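Local coordinates for protein kinase (Staphylococcus aureus subsp. aureus Mu50, PDB 3PY9) that is a membrane serine/threonine kinase whose extracellular PASTA region, the part in this structure, probably binds muropeptides of the cell wall, at residues L97-N108 with D130-I141; Y42-P52 with S63-G71. All blocks are in the same frame, centred on the assembly; numbering follows the deposited sequence.

Contact 1 (L97-N108 with D130-I141); sequences LKDVTIEKVYNN and DSNIKLYESLGI. With EU (europium ion), chain E.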
loop_
_atom_site.group_PDB
_atom_site.type_symbol
_atom_site.label_atom_id
_atom_site.label_comp_id
_atom_site.label_asym_id
_atom_site.label_seq_id
_atom_site.Cartn_x
_atom_site.Cartn_y
_atom_site.Cartn_z
ATOM N N LEU A 97 8.743 13.474 -23.572
ATOM C CA LEU A 97 7.413 13.576 -22.959
ATOM C C LEU A 97 7.335 14.755 -21.989
ATOM O O LEU A 97 7.753 14.649 -20.833
ATOM C CB LEU A 97 7.035 12.269 -22.253
ATOM C CG LEU A 97 6.900 11.024 -23.140
ATOM C CD1 LEU A 97 7.050 9.740 -22.346
ATOM C CD2 LEU A 97 5.590 11.054 -23.923
ATOM N N LYS A 98 6.786 15.872 -22.465
ATOM C CA LYS A 98 6.784 17.113 -21.699
ATOM C C LYS A 98 5.388 17.610 -21.281
ATOM O O LYS A 98 5.277 18.510 -20.446
ATOM C CB LYS A 98 7.553 18.203 -22.465
ATOM C CG LYS A 98 8.948 17.761 -22.934
ATOM C CD LYS A 98 9.783 18.916 -23.527
ATOM C CE LYS A 98 10.931 18.386 -24.413
ATOM N NZ LYS A 98 11.825 17.370 -23.740
ATOM N N ASP A 99 4.334 17.027 -21.848
ATOM C CA ASP A 99 2.955 17.393 -21.499
ATOM C C ASP A 99 2.491 16.578 -20.280
ATOM O O ASP A 99 1.754 15.597 -20.412
ATOM C CB ASP A 99 2.022 17.190 -22.713
ATOM C CG ASP A 99 0.534 17.307 -22.362
ATOM O OD1 ASP A 99 0.191 17.904 -21.313
ATOM O OD2 ASP A 99 -0.310 16.801 -23.138
ATOM N N VAL A 100 2.949 16.975 -19.097
ATOM C CA VAL A 100 2.686 16.195 -17.887
ATOM C C VAL A 100 2.019 17.054 -16.838
ATOM O O VAL A 100 2.531 18.101 -16.456
ATOM C CB VAL A 100 3.967 15.539 -17.317
ATOM C CG1 VAL A 100 3.631 14.628 -16.150
ATOM C CG2 VAL A 100 4.688 14.739 -18.404
ATOM N N THR A 101 0.851 16.613 -16.393
ATOM C CA THR A 101 0.144 17.292 -15.324
ATOM C C THR A 101 0.268 16.482 -14.018
ATOM O O THR A 101 0.164 15.270 -14.035
ATOM C CB THR A 101 -1.323 17.564 -15.714
ATOM O OG1 THR A 101 -1.897 16.372 -16.246
ATOM C CG2 THR A 101 -1.402 18.639 -16.803
ATOM N N ILE A 102 0.542 17.170 -12.910
ATOM C CA ILE A 102 0.573 16.561 -11.578
ATOM C C ILE A 102 -0.728 16.779 -10.806
ATOM O O ILE A 102 -1.319 17.855 -10.833
ATOM C CB ILE A 102 1.730 17.097 -10.706
ATOM C CG1 ILE A 102 3.040 17.180 -11.504
ATOM C CG2 ILE A 102 1.867 16.263 -9.380
ATOM C CD1 ILE A 102 3.722 15.836 -11.774
ATOM N N GLU A 103 -1.141 15.725 -10.107
ATOM C CA GLU A 103 -2.285 15.710 -9.193
ATOM C C GLU A 103 -1.802 15.145 -7.873
ATOM O O GLU A 103 -1.201 14.065 -7.836
ATOM C CB GLU A 103 -3.336 14.742 -9.717
ATOM C CG GLU A 103 -3.875 15.079 -11.060
ATOM C CD GLU A 103 -5.293 15.539 -10.959
ATOM O OE1 GLU A 103 -6.018 14.911 -10.142
ATOM O OE2 GLU A 103 -5.672 16.511 -11.675
ATOM N N LYS A 104 -2.065 15.865 -6.793
ATOM C CA LYS A 104 -1.656 15.419 -5.470
ATOM C C LYS A 104 -2.796 14.682 -4.783
ATOM O O LYS A 104 -3.930 15.168 -4.742
ATOM C CB LYS A 104 -1.174 16.599 -4.630
ATOM C CG LYS A 104 0.060 17.284 -5.214
ATOM C CD LYS A 104 0.471 18.515 -4.421
ATOM C CE LYS A 104 1.941 18.861 -4.702
ATOM N NZ LYS A 104 2.417 20.089 -3.995
ATOM N N VAL A 105 -2.496 13.497 -4.263
ATOM C CA VAL A 105 -3.496 12.689 -3.592
ATOM C C VAL A 105 -2.829 12.050 -2.396
ATOM O O VAL A 105 -1.626 11.835 -2.388
ATOM C CB VAL A 105 -4.068 11.547 -4.525
ATOM C CG1 VAL A 105 -4.953 12.117 -5.646
ATOM C CG2 VAL A 105 -2.959 10.690 -5.104
ATOM N N TYR A 106 -3.618 11.723 -1.394
ATOM C CA TYR A 106 -3.118 10.895 -0.328
ATOM C C TYR A 106 -2.979 9.481 -0.837
ATOM O O TYR A 106 -3.764 9.018 -1.659
ATOM C CB TYR A 106 -4.056 10.947 0.870
ATOM C CG TYR A 106 -4.165 12.314 1.491
ATOM C CD1 TYR A 106 -3.140 12.815 2.270
ATOM C CD2 TYR A 106 -5.304 13.099 1.302
ATOM C CE1 TYR A 106 -3.232 14.067 2.863
ATOM C CE2 TYR A 106 -5.402 14.363 1.891
ATOM C CZ TYR A 106 -4.354 14.822 2.677
ATOM O OH TYR A 106 -4.416 16.056 3.269
ATOM N N ASN A 107 -1.973 8.789 -0.330
ATOM C CA ASN A 107 -1.683 7.444 -0.806
ATOM C C ASN A 107 -0.926 6.642 0.251
ATOM O O ASN A 107 -0.209 7.240 1.057
ATOM C CB ASN A 107 -0.886 7.542 -2.091
ATOM C CG ASN A 107 -0.515 6.204 -2.637
ATOM O OD1 ASN A 107 0.647 5.789 -2.574
ATOM N ND2 ASN A 107 -1.494 5.511 -3.186
ATOM N N ASN A 108 -1.088 5.309 0.254
ATOM C CA ASN A 108 -0.444 4.445 1.279
ATOM C C ASN A 108 0.670 3.522 0.792
ATOM O O ASN A 108 1.211 2.722 1.577
ATOM C CB ASN A 108 -1.474 3.638 2.091
ATOM C CG ASN A 108 -2.227 2.608 1.257
ATOM O OD1 ASN A 108 -2.120 2.577 0.022
ATOM N ND2 ASN A 108 -3.018 1.763 1.939
ATOM N N ASP A 130 0.907 16.069 -27.414
ATOM C CA ASP A 130 -0.430 16.072 -26.755
ATOM C C ASP A 130 -0.720 14.742 -26.054
ATOM O O ASP A 130 -1.839 14.218 -26.117
ATOM C CB ASP A 130 -1.560 16.480 -27.728
ATOM C CG ASP A 130 -2.851 16.934 -27.005
ATOM O OD1 ASP A 130 -2.779 17.613 -25.959
ATOM O OD2 ASP A 130 -3.955 16.622 -27.503
ATOM N N SER A 131 0.298 14.221 -25.370
ATOM C CA SER A 131 0.247 12.892 -24.736
ATOM C C SER A 131 -0.672 12.832 -23.506
ATOM O O SER A 131 -1.092 11.741 -23.082
ATOM C CB SER A 131 1.663 12.401 -24.373
ATOM O OG SER A 131 2.478 13.448 -23.850
ATOM N N ASN A 132 -0.975 14.007 -22.952
ATOM C CA ASN A 132 -1.799 14.146 -21.748
ATOM C C ASN A 132 -1.419 13.134 -20.667
ATOM O O ASN A 132 -2.261 12.346 -20.240
ATOM C CB ASN A 132 -3.307 14.023 -22.067
ATOM C CG ASN A 132 -3.729 14.827 -23.288
ATOM O OD1 ASN A 132 -3.546 16.047 -23.352
ATOM N ND2 ASN A 132 -4.330 14.144 -24.255
ATOM N N ILE A 133 -0.155 13.125 -20.245
ATOM C CA ILE A 133 0.220 12.275 -19.112
ATOM C C ILE A 133 -0.246 12.965 -17.835
ATOM O O ILE A 133 -0.118 14.189 -17.689
ATOM C CB ILE A 133 1.744 12.014 -18.956
ATOM C CG1 ILE A 133 2.462 11.778 -20.299
ATOM C CG2 ILE A 133 1.975 10.876 -17.961
ATOM C CD1 ILE A 133 2.403 10.390 -20.832
ATOM N N LYS A 134 -0.813 12.172 -16.929
ATOM C CA LYS A 134 -1.111 12.628 -15.590
ATOM C C LYS A 134 -0.355 11.768 -14.589
ATOM O O LYS A 134 -0.362 10.536 -14.671
ATOM C CB LYS A 134 -2.609 12.567 -15.360
ATOM C CG LYS A 134 -3.106 13.396 -14.210
ATOM C CD LYS A 134 -4.622 13.511 -14.268
ATOM C CE LYS A 134 -5.081 14.557 -15.289
ATOM N NZ LYS A 134 -4.813 15.958 -14.794
ATOM N N LEU A 135 0.331 12.427 -13.667
ATOM C CA LEU A 135 1.057 11.745 -12.632
ATOM C C LEU A 135 0.407 12.077 -11.304
ATOM O O LEU A 135 0.007 13.236 -11.061
ATOM C CB LEU A 135 2.538 12.166 -12.614
ATOM C CG LEU A 135 3.435 11.801 -13.816
ATOM C CD1 LEU A 135 4.882 12.078 -13.488
ATOM C CD2 LEU A 135 3.297 10.341 -14.307
ATOM N N TYR A 136 0.307 11.063 -10.452
ATOM C CA TYR A 136 -0.355 11.207 -9.180
ATOM C C TYR A 136 0.715 11.170 -8.116
ATOM O O TYR A 136 1.327 10.127 -7.866
ATOM C CB TYR A 136 -1.384 10.097 -8.980
ATOM C CG TYR A 136 -2.557 10.173 -9.945
ATOM C CD1 TYR A 136 -3.735 10.810 -9.581
ATOM C CD2 TYR A 136 -2.477 9.619 -11.225
ATOM C CE1 TYR A 136 -4.805 10.879 -10.454
ATOM C CE2 TYR A 136 -3.548 9.684 -12.102
ATOM C CZ TYR A 136 -4.707 10.317 -11.706
ATOM O OH TYR A 136 -5.790 10.394 -12.558
ATOM N N GLU A 137 0.952 12.330 -7.515
ATOM C CA GLU A 137 2.019 12.485 -6.545
ATOM C C GLU A 137 1.447 12.243 -5.171
ATOM O O GLU A 137 0.436 12.837 -4.835
ATOM C CB GLU A 137 2.565 13.909 -6.614
ATOM C CG GLU A 137 3.748 14.174 -5.721
ATOM C CD GLU A 137 4.117 15.636 -5.670
ATOM O OE1 GLU A 137 3.538 16.426 -6.434
ATOM O OE2 GLU A 137 4.980 16.008 -4.857
ATOM N N SER A 138 2.105 11.402 -4.374
ATOM C CA SER A 138 1.632 11.097 -3.023
ATOM C C SER A 138 1.775 12.285 -2.062
ATOM O O SER A 138 2.799 12.951 -2.039
ATOM C CB SER A 138 2.391 9.894 -2.445
ATOM O OG SER A 138 1.964 9.636 -1.109
ATOM N N LEU A 139 0.754 12.526 -1.263
ATOM C CA LEU A 139 0.875 13.449 -0.141
ATOM C C LEU A 139 1.143 12.674 1.147
ATOM O O LEU A 139 0.998 13.223 2.231
ATOM C CB LEU A 139 -0.400 14.293 0.021
ATOM C CG LEU A 139 -0.780 15.319 -1.050
ATOM C CD1 LEU A 139 -2.184 15.805 -0.849
ATOM C CD2 LEU A 139 0.194 16.496 -1.051
ATOM N N GLY A 140 1.531 11.404 1.012
ATOM C CA GLY A 140 1.593 10.476 2.150
ATOM C C GLY A 140 0.197 10.078 2.583
ATOM O O GLY A 140 -0.795 10.467 1.946
ATOM N N ILE A 141 0.099 9.299 3.669
ATOM C CA ILE A 141 -1.202 8.917 4.201
ATOM C C ILE A 141 -1.861 10.115 4.882
ATOM O O ILE A 141 -1.181 10.932 5.499
ATOM C CB ILE A 141 -1.102 7.724 5.181
ATOM C CG1 ILE A 141 -0.647 6.468 4.417
ATOM C CG2 ILE A 141 -2.438 7.480 5.839
ATOM C CD1 ILE A 141 -0.287 5.261 5.292
HETATM EU EU EU E . -2.155 18.254 -23.705
HETATM O O HOH W 1 5.007 15.647 -24.644
HETATM O O HOH W 2 -1.300 16.254 -19.223
#
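D99 and D130 bind a europium ion where a parallel strand pair of a PASTA domain begins, 100-105 beside 133-138. D99 OD2 and D130 OD1 each lie 2.4 Å from the metal, and N132 belongs to the same site. D99 OD2 also accepts N132 N at 2.9 Å, from above the carboxylate plane. With CG opposite the backbone N (chi1 170°), the D99 carboxylate reaches the 130-132 loop. A regular ladder of backbone bonds then runs from D99 to L139.

V100 and L135 cross on the sheet face turned to helix 85-93, with V100 CG1 3.7 Å from L135 CG. V100 touches L89 of that helix and L135 touches L92. On that same face E137 OE1 is buried with no polar partner; I102 CG2 and K104 CE lie against it. On the other face K134 bends at chi3 and chi4, bringing NZ to E103 OE2 at 3.3 Å in a salt bridge. NZ approaches OE2 from above the carboxylate plane. K134 NZ also donates a weak bond to T101 OG1. Further along, L139 CD1 lies over the Y106 ring, 4.2 Å from its centroid, in a CH-pi contact. Such a parallel pair, backed by a helix, belongs to the PASTA fold.

Contact 2 (Y42-P52 with S63-G71); sequences YPENEIIKTTP and SVDVVISKG. With EU (europium ion), chain C.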
loop_
_atom_site.group_PDB
_atom_site.type_symbol
_atom_site.label_atom_id
_atom_site.label_comp_id
_atom_site.label_asym_id
_atom_site.label_seq_id
_atom_site.Cartn_x
_atom_site.Cartn_y
_atom_site.Cartn_z
ATOM N N TYR A 42 -1.679 14.596 -39.709
ATOM C CA TYR A 42 -2.188 13.726 -40.782
ATOM C C TYR A 42 -2.088 12.222 -40.471
ATOM O O TYR A 42 -1.022 11.729 -40.088
ATOM C CB TYR A 42 -1.486 14.016 -42.123
ATOM C CG TYR A 42 -1.675 15.424 -42.654
ATOM C CD1 TYR A 42 -2.690 15.718 -43.567
ATOM C CD2 TYR A 42 -0.829 16.453 -42.256
ATOM C CE1 TYR A 42 -2.866 17.009 -44.057
ATOM C CE2 TYR A 42 -0.995 17.745 -42.739
ATOM C CZ TYR A 42 -2.011 18.015 -43.631
ATOM O OH TYR A 42 -2.156 19.292 -44.096
ATOM N N PRO A 43 -3.204 11.488 -40.653
ATOM C CA PRO A 43 -3.243 10.042 -40.475
ATOM C C PRO A 43 -2.193 9.364 -41.354
ATOM O O PRO A 43 -1.964 9.807 -42.491
ATOM C CB PRO A 43 -4.637 9.664 -40.981
ATOM C CG PRO A 43 -5.428 10.892 -40.873
ATOM C CD PRO A 43 -4.514 12.033 -41.049
ATOM N N GLU A 44 -1.531 8.237 -40.859
ATOM C CA GLU A 44 -0.478 7.539 -41.611
ATOM C C GLU A 44 -0.883 7.187 -43.065
ATOM O O GLU A 44 -1.940 6.639 -43.327
ATOM C CB GLU A 44 -0.058 6.256 -40.896
ATOM C CG GLU A 44 1.073 5.501 -41.610
ATOM C CD GLU A 44 1.542 4.271 -40.865
ATOM O OE1 GLU A 44 1.006 3.980 -39.770
ATOM O OE2 GLU A 44 2.462 3.593 -41.373
ATOM N N ASN A 45 0.018 7.562 -43.975
ATOM C CA ASN A 45 -0.007 7.355 -45.447
ATOM C C ASN A 45 -0.953 8.244 -46.226
ATOM O O ASN A 45 -1.692 7.841 -47.145
ATOM C CB ASN A 45 -0.247 5.884 -45.673
ATOM C CG ASN A 45 0.485 5.157 -44.561
ATOM O OD1 ASN A 45 1.663 4.824 -44.708
ATOM N ND2 ASN A 45 -0.202 4.897 -43.451
ATOM N N GLU A 46 -0.881 9.479 -45.795
ATOM C CA GLU A 46 -1.558 10.623 -46.329
ATOM C C GLU A 46 -0.381 11.538 -46.661
ATOM O O GLU A 46 0.605 11.577 -45.924
ATOM C CB GLU A 46 -2.498 11.337 -45.319
ATOM C CG GLU A 46 -3.811 10.639 -45.033
ATOM C CD GLU A 46 -4.972 11.577 -44.646
ATOM O OE1 GLU A 46 -4.748 12.605 -43.974
ATOM O OE2 GLU A 46 -6.118 11.247 -45.035
ATOM N N ILE A 47 -0.456 12.290 -47.773
ATOM C CA ILE A 47 0.551 13.304 -48.138
ATOM C C ILE A 47 0.580 14.452 -47.114
ATOM O O ILE A 47 -0.444 15.047 -46.811
ATOM C CB ILE A 47 0.289 13.940 -49.544
ATOM C CG1 ILE A 47 0.116 12.897 -50.681
ATOM C CG2 ILE A 47 1.346 14.981 -49.896
ATOM C CD1 ILE A 47 1.105 11.833 -50.735
ATOM N N ILE A 48 1.778 14.774 -46.639
ATOM C CA ILE A 48 2.046 15.789 -45.621
ATOM C C ILE A 48 2.435 17.113 -46.269
ATOM O O ILE A 48 2.058 18.186 -45.801
ATOM C CB ILE A 48 3.251 15.292 -44.774
ATOM C CG1 ILE A 48 2.813 14.255 -43.748
ATOM C CG2 ILE A 48 4.018 16.416 -44.097
ATOM C CD1 ILE A 48 4.001 13.773 -42.936
ATOM N N LYS A 49 3.196 17.016 -47.364
ATOM C CA LYS A 49 3.944 18.131 -47.937
ATOM C C LYS A 49 4.261 17.747 -49.371
ATOM O O LYS A 49 4.408 16.556 -49.667
ATOM C CB LYS A 49 5.266 18.280 -47.171
ATOM C CG LYS A 49 6.029 19.603 -47.345
ATOM C CD LYS A 49 5.633 20.695 -46.310
ATOM C CE LYS A 49 4.258 21.350 -46.604
ATOM N NZ LYS A 49 3.965 22.576 -45.781
ATOM N N THR A 50 4.385 18.735 -50.263
ATOM C CA THR A 50 4.950 18.467 -51.588
ATOM C C THR A 50 6.048 19.462 -51.945
ATOM O O THR A 50 6.113 20.542 -51.384
ATOM C CB THR A 50 3.892 18.398 -52.732
ATOM O OG1 THR A 50 3.281 19.679 -52.928
ATOM C CG2 THR A 50 2.819 17.311 -52.459
ATOM N N THR A 51 6.928 19.051 -52.851
ATOM C CA THR A 51 7.892 19.942 -53.473
ATOM C C THR A 51 7.849 19.748 -54.980
ATOM O O THR A 51 8.146 18.651 -55.460
ATOM C CB THR A 51 9.331 19.717 -52.961
ATOM O OG1 THR A 51 9.325 19.783 -51.532
ATOM C CG2 THR A 51 10.246 20.805 -53.492
ATOM N N PRO A 52 7.484 20.813 -55.729
ATOM C CA PRO A 52 7.044 22.144 -55.258
ATOM C C PRO A 52 5.770 22.082 -54.405
ATOM O O PRO A 52 5.011 21.101 -54.503
ATOM C CB PRO A 52 6.736 22.893 -56.569
ATOM C CG PRO A 52 7.533 22.208 -57.578
ATOM C CD PRO A 52 7.535 20.755 -57.200
ATOM N N SER A 63 8.778 16.644 -62.166
ATOM C CA SER A 63 8.291 15.742 -61.102
ATOM C C SER A 63 7.816 16.522 -59.895
ATOM O O SER A 63 8.126 17.690 -59.765
ATOM C CB SER A 63 9.384 14.780 -60.622
ATOM O OG SER A 63 10.042 14.139 -61.694
ATOM N N VAL A 64 7.098 15.855 -58.982
ATOM C CA VAL A 64 6.723 16.476 -57.723
ATOM C C VAL A 64 6.992 15.491 -56.607
ATOM O O VAL A 64 6.337 14.449 -56.512
ATOM C CB VAL A 64 5.223 16.970 -57.685
ATOM C CG1 VAL A 64 4.896 17.565 -56.303
ATOM C CG2 VAL A 64 4.935 18.024 -58.771
ATOM N N ASP A 65 7.956 15.831 -55.760
ATOM C CA ASP A 65 8.290 15.012 -54.593
ATOM C C ASP A 65 7.188 15.066 -53.557
ATOM O O ASP A 65 6.540 16.091 -53.402
ATOM C CB ASP A 65 9.609 15.477 -53.965
ATOM C CG ASP A 65 10.784 15.306 -54.895
ATOM O OD1 ASP A 65 10.668 14.548 -55.906
ATOM O OD2 ASP A 65 11.832 15.919 -54.602
ATOM N N VAL A 66 6.987 13.965 -52.837
ATOM C CA VAL A 66 5.943 13.914 -51.801
ATOM C C VAL A 66 6.484 13.372 -50.494
ATOM O O VAL A 66 7.338 12.489 -50.490
ATOM C CB VAL A 66 4.719 13.074 -52.249
ATOM C CG1 VAL A 66 4.080 13.680 -53.539
ATOM C CG2 VAL A 66 5.113 11.616 -52.475
ATOM N N VAL A 67 6.023 13.950 -49.390
ATOM C CA VAL A 67 6.318 13.437 -48.055
ATOM C C VAL A 67 5.026 12.842 -47.519
ATOM O O VAL A 67 3.981 13.473 -47.617
ATOM C CB VAL A 67 6.809 14.540 -47.108
ATOM C CG1 VAL A 67 7.245 13.941 -45.784
ATOM C CG2 VAL A 67 7.974 15.358 -47.743
ATOM N N ILE A 68 5.120 11.629 -46.970
ATOM C CA ILE A 68 3.994 10.825 -46.462
ATOM C C ILE A 68 4.024 10.729 -44.922
ATOM O O ILE A 68 5.108 10.640 -44.318
ATOM C CB ILE A 68 4.058 9.374 -47.036
ATOM C CG1 ILE A 68 4.238 9.385 -48.554
ATOM C CG2 ILE A 68 2.808 8.567 -46.694
ATOM C CD1 ILE A 68 3.194 10.172 -49.312
ATOM N N SER A 69 2.844 10.760 -44.291
ATOM C CA SER A 69 2.744 10.586 -42.836
ATOM C C SER A 69 3.042 9.158 -42.400
ATOM O O SER A 69 2.503 8.199 -42.968
ATOM C CB SER A 69 1.368 11.005 -42.296
ATOM O OG SER A 69 1.291 10.743 -40.891
ATOM N N LYS A 70 3.919 9.041 -41.398
ATOM C CA LYS A 70 4.158 7.789 -40.677
ATOM C C LYS A 70 3.338 7.793 -39.384
ATOM O O LYS A 70 3.598 7.012 -38.460
ATOM C CB LYS A 70 5.627 7.696 -40.273
ATOM C CG LYS A 70 6.637 7.564 -41.385
ATOM C CD LYS A 70 8.018 8.017 -40.890
ATOM C CE LYS A 70 8.668 7.009 -39.988
ATOM N NZ LYS A 70 10.053 7.466 -39.691
ATOM N N GLY A 71 2.362 8.691 -39.300
ATOM C CA GLY A 71 1.550 8.811 -38.101
ATOM C C GLY A 71 2.363 9.432 -36.981
ATOM O O GLY A 71 3.529 9.790 -37.183
HETATM EU EU EU C . 2.824 2.364 -39.135
#
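I48 and V67 mark a beta bulge in the antiparallel hairpin of a PASTA domain, where strand 47-51 runs beside strand 63-69. I48 N donates to V67 O, and V67 N donates to K49 O, so two residues face one. The register shifts by one residue here. I48 is the extra residue, and its CB points toward the neighbouring strand. Its CD1 lies 3.4 Å from S69 CA and its CG1 passes the S69 backbone N.

Within the bulge, K49 and V67 share a face, with their CB atoms 4.0 Å apart. The lysine chain then bends away. Beyond it, on the opposite face, T50 and V66 meet at an angle, T50 CG2 touching V66 CG1. V64, V66 and I68 are buried. V64 and V66 touch F24 of helix 17-26, and I68 touches V17.

The loop 42-46 wraps the end of strand 63-69. S69 OG, anti to the backbone N (chi1 177°), points at this loop and donates to Y42 O at 2.6 Å. S69 OG in turn accepts G71 N at 2.8 Å, forming an ST turn, so one hydroxyl ties the loop to the strand end. N45 N donates to S69 O at 2.8 Å. E44 extends past S69 and K70, its CG 3.3 Å from S69 O. The E44 carboxylate grips a europium ion with both oxygens, OE1 at 2.5 Å and OE2 at 2.6 Å.

In the fold
From the N terminus the chain meets contact 2 first. It closes a short loop: ten residues without helix or strand join 42-52 to 63-71 as a hairpin. Strand 74-76 and helix 85-93 come next, and contact 1 opens after them. Its two segments are separated by 21 residues that include strands 115-118 and 125-127. Contact 1 therefore closes a longer loop. The contacts neither nest nor cross; they follow in series, each in its own PASTA range. Strand 63-69 is central in one three-stranded sheet and strand 133-138 in the next. Contact 2 joins its central strand to the antiparallel neighbour, contact 1 to the parallel one. Their centres lie about 37 Å apart.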